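Local coordinates for protein putative enoyl-CoA hydratase (Streptomyces coelicolor A3, PDB 3G64) that probably acts as an enoyl-CoA hydratase, adding water across the double bond of enoyl-CoA thioesters as enoyl-CoA hydratases of the crotonase superfamily do, at residues 108-113 against 226-231; 113-118 against 214-219; 232-237 against 243-248. All blocks are in the same frame, centred on the assembly; numbering follows the deposited sequence. Where two conformers were deposited one is given.

Interaction 1 (108-113 against 226-231)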
loop_
_atom_site.group_PDB
_atom_site.type_symbol
_atom_site.label_atom_id
_atom_site.label_comp_id
_atom_site.label_asym_id
_atom_site.label_seq_id
_atom_site.Cartn_x
_atom_site.Cartn_y
_atom_site.Cartn_z
ATOM N N ALA A 108 0.331 -6.258 -19.720
ATOM C CA ALA A 108 -0.766 -6.945 -20.405
ATOM C C ALA A 108 -1.532 -7.868 -19.426
ATOM O O ALA A 108 -2.759 -7.973 -19.489
ATOM C CB ALA A 108 -0.234 -7.745 -21.585
ATOM N N VAL A 109 -0.823 -8.519 -18.503
ATOM C CA VAL A 109 -1.534 -9.296 -17.485
ATOM C C VAL A 109 -2.405 -8.382 -16.632
ATOM O O VAL A 109 -3.558 -8.699 -16.350
ATOM C CB VAL A 109 -0.592 -10.121 -16.580
ATOM C CG1 VAL A 109 -1.388 -10.766 -15.419
ATOM C CG2 VAL A 109 0.097 -11.203 -17.389
ATOM N N ARG A 110 -1.864 -7.233 -16.226
ATOM C CA ARG A 110 -2.634 -6.296 -15.412
ATOM C C ARG A 110 -3.856 -5.705 -16.157
ATOM O O ARG A 110 -4.823 -5.268 -15.510
ATOM C CB ARG A 110 -1.726 -5.156 -14.868
ATOM C CG ARG A 110 -0.595 -5.676 -13.873
ATOM C CD ARG A 110 -1.199 -6.470 -12.665
ATOM N NE ARG A 110 -2.423 -5.828 -12.150
ATOM C CZ ARG A 110 -3.500 -6.489 -11.714
ATOM N NH1 ARG A 110 -3.528 -7.827 -11.716
ATOM N NH2 ARG A 110 -4.571 -5.817 -11.288
ATOM N N GLU A 111 -3.808 -5.671 -17.486
ATOM C CA GLU A 111 -4.827 -4.936 -18.238
ATOM C C GLU A 111 -5.834 -5.793 -19.007
ATOM O O GLU A 111 -6.794 -5.254 -19.542
ATOM C CB GLU A 111 -4.179 -3.918 -19.207
ATOM C CG GLU A 111 -3.584 -2.699 -18.512
ATOM C CD GLU A 111 -2.969 -1.682 -19.479
ATOM O OE1 GLU A 111 -2.872 -1.949 -20.696
ATOM O OE2 GLU A 111 -2.576 -0.598 -19.007
ATOM N N CYS A 112 -5.611 -7.100 -19.089
ATOM C CA CYS A 112 -6.481 -7.949 -19.894
ATOM C C CYS A 112 -7.856 -8.084 -19.238
ATOM O O CYS A 112 -7.947 -8.221 -18.017
ATOM C CB CYS A 112 -5.853 -9.329 -20.117
ATOM S SG CYS A 112 -5.459 -10.272 -18.596
ATOM N N PRO A 113 -8.924 -8.066 -20.058
ATOM C CA PRO A 113 -10.314 -7.991 -19.585
ATOM C C PRO A 113 -10.848 -9.325 -19.022
ATOM O O PRO A 113 -11.952 -9.732 -19.365
ATOM C CB PRO A 113 -11.085 -7.590 -20.839
ATOM C CG PRO A 113 -10.273 -8.189 -21.980
ATOM C CD PRO A 113 -8.823 -8.141 -21.528
ATOM N N GLN A 226 -14.494 -5.316 -15.169
ATOM C CA GLN A 226 -14.478 -3.947 -14.687
ATOM C C GLN A 226 -13.961 -3.825 -13.254
ATOM O O GLN A 226 -13.404 -2.803 -12.894
ATOM C CB GLN A 226 -15.846 -3.272 -14.837
ATOM C CG GLN A 226 -16.190 -2.924 -16.294
ATOM C CD GLN A 226 -15.077 -2.106 -16.979
ATOM O OE1 GLN A 226 -14.246 -2.656 -17.691
ATOM N NE2 GLN A 226 -15.062 -0.795 -16.742
ATOM N N THR A 227 -14.146 -4.845 -12.432
ATOM C CA THR A 227 -13.559 -4.807 -11.093
ATOM C C THR A 227 -12.024 -4.749 -11.210
ATOM O O THR A 227 -11.352 -3.974 -10.507
ATOM C CB THR A 227 -13.957 -6.065 -10.247
ATOM O OG1 THR A 227 -15.385 -6.077 -10.046
ATOM C CG2 THR A 227 -13.256 -6.044 -8.876
ATOM N N LYS A 228 -11.479 -5.579 -12.095
ATOM C CA LYS A 228 -10.044 -5.632 -12.300
ATOM C C LYS A 228 -9.550 -4.307 -12.912
ATOM O O LYS A 228 -8.550 -3.744 -12.479
ATOM C CB LYS A 228 -9.692 -6.808 -13.211
ATOM C CG LYS A 228 -8.239 -6.822 -13.653
ATOM C CD LYS A 228 -7.914 -8.138 -14.353
ATOM C CE LYS A 228 -6.512 -8.124 -14.910
ATOM N NZ LYS A 228 -6.140 -9.500 -15.382
ATOM N N ALA A 229 -10.267 -3.827 -13.925
ATOM C CA ALA A 229 -9.929 -2.568 -14.580
ATOM C C ALA A 229 -9.894 -1.400 -13.586
ATOM O O ALA A 229 -9.002 -0.559 -13.654
ATOM C CB ALA A 229 -10.925 -2.266 -15.755
ATOM N N LEU A 230 -10.830 -1.350 -12.643
ATOM C CA LEU A 230 -10.850 -0.221 -11.695
ATOM C C LEU A 230 -9.773 -0.328 -10.611
ATOM O O LEU A 230 -9.197 0.673 -10.209
ATOM C CB LEU A 230 -12.251 -0.006 -11.087
ATOM C CG LEU A 230 -13.098 0.999 -11.904
ATOM C CD1 LEU A 230 -13.165 0.634 -13.393
ATOM C CD2 LEU A 230 -14.485 1.113 -11.341
ATOM N N LEU A 231 -9.510 -1.541 -10.133
ATOM C CA LEU A 231 -8.396 -1.750 -9.209
ATOM C C LEU A 231 -7.088 -1.262 -9.841
ATOM O O LEU A 231 -6.307 -0.503 -9.252
ATOM C CB LEU A 231 -8.261 -3.249 -8.872
ATOM C CG LEU A 231 -9.223 -3.731 -7.786
ATOM C CD1 LEU A 231 -9.363 -5.273 -7.803
ATOM C CD2 LEU A 231 -8.795 -3.197 -6.419
#
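Lys-228 lies with its extended chain over the C-terminal end of helix 92-111, overlapping the carbonyls of Val-109 and Arg-110. CG stands anti to the backbone N (chi1 171°) and the remaining torsions stay near 180°, which carries the amine straight from helix 221-234 to the last helical turn. Lys-228 CE comes within 3.3 Å of Val-109 O and 3.4 Å of Arg-110 O. Beyond it, Lys-228 NZ donates to Val-109 O at 2.9 Å, with a C=O...N angle of 173°, almost in line with the carbonyl. In this crotonase fold the chain leaves helix 92-111 at Cys-112 and enters strand 116-120 of the main sheet, and Lys-228 bonds to both the helix end and the connection. Its buried amine reaches Phe-114 O in that connection and forms a salt bridge with Asp-136. Arg-110 NH1 sits 4.8 Å from Lys-228 NZ, but the two cations share the Asp-136 carboxylate, NH1 pairing with OD1 and NZ with OD2, which probably offsets their like charge. Arg-110 NH1 is further anchored by Ala-134 O, while Lys-228 CE approaches the guanidinium obliquely, 4.4 Å from NH1.

Interaction 2 (113-118 against 214-219); sequences PFPVIA and RRLADG
Leu-216 points from the last turns of helix 205-217 toward the run leading into strand 116-120 and meets it chiefly with one methyl, CD1. That methyl touches Pro-115 CB at 3.8 Å and Ile-117 CD1 also at 3.8 Å, and the two directions lie roughly at a right angle, placing CD1 in the corner between the ring and the isoleucine end. The two partners are approached differently. Leucine and proline slide past each other in opposite directions, the ring lying alongside the leucine chain: Pro-115 CG is 3.9 Å from Leu-216 CD1 and 4.2 Å from Leu-216 CB. Leucine and isoleucine instead reach toward each other tip to tip, methyl against methyl. Ile-117 CG1 stands anti to its own carbonyl carbon (chi1 -59°), which sends the CG1-CD1 arm, rather than CG2, to the leucine. All three of these side chains are buried, and 119 Å² of surface is covered between the two segments. Pro-115 and Ile-117 alternate with Val-116, whose side chain leaves on the other side, as expected of an extended chain. In the crotonase fold this is a layer of helix laid against the central sheet: strand 116-120 runs parallel between strands 64-69 and 137-140, its backbone bonded to Leu-65 and Leu-67 on one flank and to Phe-137 on the other. The face that carries Ile-117 is covered by helix 205-217, where the isoleucine also meets Ala-209, Leu-212 and Ala-213. Leu-216 additionally packs on Phe-137. The second subunit also packs here, with its Leu-181 on Leu-216 and its Met-180 on Pro-115.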
loop_
_atom_site.group_PDB
_atom_site.type_symbol
_atom_site.label_atom_id
_atom_site.label_comp_id
_atom_site.label_asym_id
_atom_site.label_seq_id
_atom_site.Cartn_x
_atom_site.Cartn_y
_atom_site.Cartn_z
ATOM N N PRO A 113 -8.924 -8.066 -20.058
ATOM C CA PRO A 113 -10.314 -7.991 -19.585
ATOM C C PRO A 113 -10.848 -9.325 -19.022
ATOM O O PRO A 113 -11.952 -9.732 -19.365
ATOM C CB PRO A 113 -11.085 -7.590 -20.839
ATOM C CG PRO A 113 -10.273 -8.189 -21.980
ATOM C CD PRO A 113 -8.823 -8.141 -21.528
ATOM N N PHE A 114 -10.076 -9.972 -18.158
ATOM C CA PHE A 114 -10.493 -11.206 -17.484
ATOM C C PHE A 114 -9.474 -11.460 -16.412
ATOM O O PHE A 114 -8.319 -11.058 -16.547
ATOM C CB PHE A 114 -10.561 -12.419 -18.429
ATOM C CG PHE A 114 -9.408 -12.520 -19.400
ATOM C CD1 PHE A 114 -8.199 -13.088 -19.015
ATOM C CD2 PHE A 114 -9.542 -12.047 -20.707
ATOM C CE1 PHE A 114 -7.129 -13.173 -19.915
ATOM C CE2 PHE A 114 -8.496 -12.121 -21.612
ATOM C CZ PHE A 114 -7.272 -12.688 -21.215
ATOM N N PRO A 115 -9.899 -12.129 -15.338
ATOM C CA PRO A 115 -9.012 -12.492 -14.234
ATOM C C PRO A 115 -7.962 -13.515 -14.670
ATOM O O PRO A 115 -8.234 -14.449 -15.447
ATOM C CB PRO A 115 -9.951 -13.152 -13.188
ATOM C CG PRO A 115 -11.296 -13.233 -13.819
ATOM C CD PRO A 115 -11.286 -12.601 -15.169
ATOM N N VAL A 116 -6.761 -13.327 -14.149
ATOM C CA VAL A 116 -5.666 -14.239 -14.408
ATOM C C VAL A 116 -5.306 -14.899 -13.090
ATOM O O VAL A 116 -5.187 -14.218 -12.061
ATOM C CB VAL A 116 -4.459 -13.464 -14.995
ATOM C CG1 VAL A 116 -3.213 -14.363 -15.073
ATOM C CG2 VAL A 116 -4.837 -12.897 -16.368
ATOM N N ILE A 117 -5.159 -16.223 -13.115
ATOM C CA ILE A 117 -4.877 -16.995 -11.914
ATOM C C ILE A 117 -3.554 -17.758 -12.097
ATOM O O ILE A 117 -3.386 -18.497 -13.069
ATOM C CB ILE A 117 -6.028 -18.014 -11.684
ATOM C CG1 ILE A 117 -7.354 -17.257 -11.544
ATOM C CG2 ILE A 117 -5.721 -18.966 -10.508
ATOM C CD1 ILE A 117 -8.515 -17.994 -12.135
ATOM N N ALA A 118 -2.606 -17.565 -11.186
ATOM C CA ALA A 118 -1.350 -18.331 -11.241
ATOM C C ALA A 118 -1.430 -19.550 -10.335
ATOM O O ALA A 118 -1.728 -19.431 -9.131
ATOM C CB ALA A 118 -0.151 -17.449 -10.863
ATOM N N ARG A 214 -13.169 -21.554 -13.065
ATOM C CA ARG A 214 -14.528 -21.914 -13.423
ATOM C C ARG A 214 -15.554 -21.127 -12.581
ATOM O O ARG A 214 -16.579 -20.698 -13.087
ATOM C CB ARG A 214 -14.722 -23.440 -13.238
ATOM C CG ARG A 214 -16.108 -23.937 -13.634
ATOM C CD ARG A 214 -16.505 -23.446 -15.022
ATOM N NE ARG A 214 -15.631 -24.024 -16.031
ATOM C CZ ARG A 214 -15.510 -23.573 -17.275
ATOM N NH1 ARG A 214 -16.209 -22.520 -17.679
ATOM N NH2 ARG A 214 -14.671 -24.177 -18.112
ATOM N N ARG A 215 -15.275 -20.957 -11.292
ATOM C CA ARG A 215 -16.107 -20.122 -10.441
ATOM C C ARG A 215 -16.241 -18.712 -11.017
ATOM O O ARG A 215 -17.349 -18.173 -11.114
ATOM C CB ARG A 215 -15.548 -20.061 -9.016
ATOM C CG ARG A 215 -16.346 -19.117 -8.125
ATOM C CD ARG A 215 -15.876 -19.074 -6.685
ATOM N NE ARG A 215 -16.737 -18.170 -5.934
ATOM C CZ ARG A 215 -16.497 -17.707 -4.709
ATOM N NH1 ARG A 215 -15.402 -18.046 -4.055
ATOM N NH2 ARG A 215 -17.366 -16.882 -4.139
ATOM N N LEU A 216 -15.111 -18.119 -11.408
ATOM C CA LEU A 216 -15.109 -16.779 -12.001
ATOM C C LEU A 216 -15.815 -16.781 -13.354
ATOM O O LEU A 216 -16.597 -15.881 -13.637
ATOM C CB LEU A 216 -13.671 -16.245 -12.150
ATOM C CG LEU A 216 -13.007 -15.846 -10.830
ATOM C CD1 LEU A 216 -11.483 -15.864 -10.957
ATOM C CD2 LEU A 216 -13.487 -14.476 -10.393
ATOM N N ALA A 217 -15.562 -17.809 -14.169
ATOM C CA ALA A 217 -16.152 -17.872 -15.512
ATOM C C ALA A 217 -17.669 -18.130 -15.482
ATOM O O ALA A 217 -18.367 -17.868 -16.455
ATOM C CB ALA A 217 -15.462 -18.931 -16.360
ATOM N N ASP A 218 -18.154 -18.641 -14.357
ATOM C CA ASP A 218 -19.577 -18.873 -14.154
ATOM C C ASP A 218 -20.281 -17.607 -13.664
ATOM O O ASP A 218 -21.511 -17.557 -13.600
ATOM C CB ASP A 218 -19.788 -19.988 -13.124
ATOM C CG ASP A 218 -19.561 -21.392 -13.710
ATOM O OD1 ASP A 218 -19.589 -21.558 -14.952
ATOM O OD2 ASP A 218 -19.369 -22.334 -12.913
ATOM N N GLY A 219 -19.493 -16.594 -13.301
ATOM C CA GLY A 219 -20.040 -15.375 -12.735
ATOM C C GLY A 219 -20.294 -14.304 -13.783
ATOM O O GLY A 219 -20.175 -14.567 -14.989
#

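Interaction 3 (232-237 against 243-248); sequences TAELDM and VELDAS
Glu-234 and Asp-246 bring two carboxyl groups together across a helical hairpin, in which helix 221-234 turns back through a short connection into the antiparallel helix 239-253. A type I beta turn from Glu-234 to Met-237 begins the connection. From its backbone the glutamate sends CB toward the second helix. Glu-234 CG, anti to the carbonyl carbon (chi1 -66°), passes 4.1 Å from Leu-245 CD2, and the chain then runs extended to the carboxylate. Glu-234 CD lies 3.5 Å from Asp-246 OD1. Glu-234 OE2 comes to 2.6 Å from Asp-246 OD1, with the carboxyl planes 43° apart; oxygens this close suggest that one of the acids keeps a proton. Asp-246 has a firmer partner in Gly-161 N of the second subunit, bound through OD2. Leu-245 CD2 also meets Ala-233 CB at 3.9 Å and the selenium of selenomethionine Met-237 at 3.8 Å, the Met-237 and Leu-245 side chains crossing at about a right angle. An alanine in place of Glu-234 removes the carboxyl group, and would probably leave Asp-246 OD1 and the water without this partner and open a gap beside Leu-245 CD2. The other oxygen, Glu-234 OE1, accepts from water 1 at 2.5 Å, shorter than usual, and the same water donates to Asp-246 OD2 at 2.7 Å.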
loop_
_atom_site.group_PDB
_atom_site.type_symbol
_atom_site.label_atom_id
_atom_site.label_comp_id
_atom_site.label_asym_id
_atom_site.label_seq_id
_atom_site.Cartn_x
_atom_site.Cartn_y
_atom_site.Cartn_z
ATOM N N THR A 232 -6.863 -1.711 -11.059
ATOM C CA THR A 232 -5.635 -1.397 -11.760
ATOM C C THR A 232 -5.485 0.093 -12.027
ATOM O O THR A 232 -4.440 0.687 -11.736
ATOM C CB THR A 232 -5.580 -2.187 -13.079
ATOM O OG1 THR A 232 -5.376 -3.573 -12.767
ATOM C CG2 THR A 232 -4.458 -1.713 -13.945
ATOM N N ALA A 233 -6.518 0.703 -12.597
ATOM C CA ALA A 233 -6.443 2.139 -12.903
ATOM C C ALA A 233 -6.301 2.975 -11.645
ATOM O O ALA A 233 -5.556 3.944 -11.636
ATOM C CB ALA A 233 -7.698 2.602 -13.709
ATOM N N GLU A 234 -7.046 2.626 -10.592
ATOM C CA GLU A 234 -7.164 3.517 -9.430
ATOM C C GLU A 234 -5.955 3.430 -8.506
ATOM O O GLU A 234 -5.796 4.284 -7.627
ATOM C CB GLU A 234 -8.488 3.272 -8.647
ATOM C CG GLU A 234 -9.695 3.674 -9.507
ATOM C CD GLU A 234 -11.048 3.451 -8.842
ATOM O OE1 GLU A 234 -11.088 3.113 -7.630
ATOM O OE2 GLU A 234 -12.076 3.640 -9.547
ATOM N N LEU A 235 -5.083 2.435 -8.719
ATOM C CA LEU A 235 -3.769 2.458 -8.078
ATOM C C LEU A 235 -2.994 3.711 -8.513
ATOM O O LEU A 235 -2.076 4.168 -7.814
ATOM C CB LEU A 235 -2.935 1.211 -8.436
ATOM C CG LEU A 235 -3.433 -0.064 -7.745
ATOM C CD1 LEU A 235 -2.709 -1.252 -8.379
ATOM C CD2 LEU A 235 -3.172 -0.008 -6.240
ATOM N N ASP A 236 -3.378 4.271 -9.657
ATOM C CA ASP A 236 -2.584 5.348 -10.282
ATOM C C ASP A 236 -3.369 6.645 -10.322
ATOM O O ASP A 236 -2.996 7.590 -11.031
ATOM C CB ASP A 236 -2.194 4.967 -11.718
ATOM C CG ASP A 236 -1.258 3.777 -11.774
ATOM O OD1 ASP A 236 -0.619 3.488 -10.731
ATOM O OD2 ASP A 236 -1.167 3.132 -12.850
HETATM N N MSE A 237 -4.460 6.705 -9.565
HETATM C CA MSE A 237 -5.328 7.903 -9.582
HETATM C C MSE A 237 -5.562 8.452 -8.190
HETATM O O MSE A 237 -5.446 7.717 -7.226
HETATM C CB MSE A 237 -6.707 7.549 -10.148
HETATM C CG MSE A 237 -6.636 7.070 -11.581
HETATM SE SE MSE A 237 -8.279 6.086 -12.100
HETATM C CE MSE A 237 -9.614 7.520 -11.819
ATOM N N VAL A 243 -13.574 8.190 -7.723
ATOM C CA VAL A 243 -15.017 8.101 -7.556
ATOM C C VAL A 243 -15.796 8.503 -8.838
ATOM O O VAL A 243 -16.920 8.036 -9.053
ATOM C CB VAL A 243 -15.513 8.810 -6.245
ATOM C CG1 VAL A 243 -15.003 8.052 -5.006
ATOM C CG2 VAL A 243 -15.094 10.260 -6.210
ATOM N N GLU A 244 -15.196 9.337 -9.691
ATOM C CA GLU A 244 -15.745 9.613 -11.030
ATOM C C GLU A 244 -15.725 8.366 -11.944
ATOM O O GLU A 244 -16.693 8.077 -12.652
ATOM C CB GLU A 244 -14.973 10.761 -11.700
ATOM C CG GLU A 244 -15.248 12.113 -11.091
ATOM C CD GLU A 244 -16.730 12.480 -11.193
ATOM O OE1 GLU A 244 -17.274 12.399 -12.312
ATOM O OE2 GLU A 244 -17.357 12.805 -10.156
ATOM N N LEU A 245 -14.622 7.622 -11.931
ATOM C CA LEU A 245 -14.542 6.374 -12.706
ATOM C C LEU A 245 -15.553 5.336 -12.176
ATOM O O LEU A 245 -16.214 4.642 -12.940
ATOM C CB LEU A 245 -13.115 5.786 -12.663
ATOM C CG LEU A 245 -12.819 4.460 -13.390
ATOM C CD1 LEU A 245 -13.226 4.530 -14.851
ATOM C CD2 LEU A 245 -11.312 4.042 -13.277
ATOM N N ASP A 246 -15.615 5.216 -10.861
ATOM C CA ASP A 246 -16.620 4.360 -10.213
ATOM C C ASP A 246 -18.032 4.731 -10.648
ATOM O O ASP A 246 -18.812 3.868 -11.042
ATOM C CB ASP A 246 -16.562 4.527 -8.711
ATOM C CG ASP A 246 -15.324 3.952 -8.116
ATOM O OD1 ASP A 246 -14.554 3.283 -8.851
ATOM O OD2 ASP A 246 -15.118 4.172 -6.903
ATOM N N ALA A 247 -18.354 6.022 -10.545
ATOM C CA ALA A 247 -19.671 6.538 -10.907
ATOM C C ALA A 247 -20.033 6.188 -12.345
ATOM O O ALA A 247 -21.093 5.631 -12.595
ATOM C CB ALA A 247 -19.737 8.065 -10.689
ATOM N N SER A 248 -19.155 6.526 -13.287
ATOM C CA SER A 248 -19.389 6.171 -14.686
ATOM C C SER A 248 -19.572 4.667 -14.888
ATOM O O SER A 248 -20.478 4.236 -15.584
ATOM C CB SER A 248 -18.226 6.659 -15.570
ATOM O OG SER A 248 -18.331 8.057 -15.767
HETATM O O HOH W 1 -13.123 2.545 -6.225
#

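From the N terminus, the chain first reaches helix 92-111 and, straight after it, strand 116-120; interactions 1 and 2 meet there at Pro-113. Both segments pair with helices about a hundred residues later. Interaction 2 closes first, when helix 205-217 returns to the strand, and its loop is nested inside that of interaction 1, which closes with the next helix, 221-234. Interaction 3 follows in series as a short local loop joining helix 221-234 to helix 239-253. That shared helix couples interactions 1 and 3: Leu-230 packs on Leu-245, and Thr-232 OG1 probably bonds to Arg-110 O. Interactions 2 and 3 do not touch, their centres about 21 Å apart, yet all three border the second subunit.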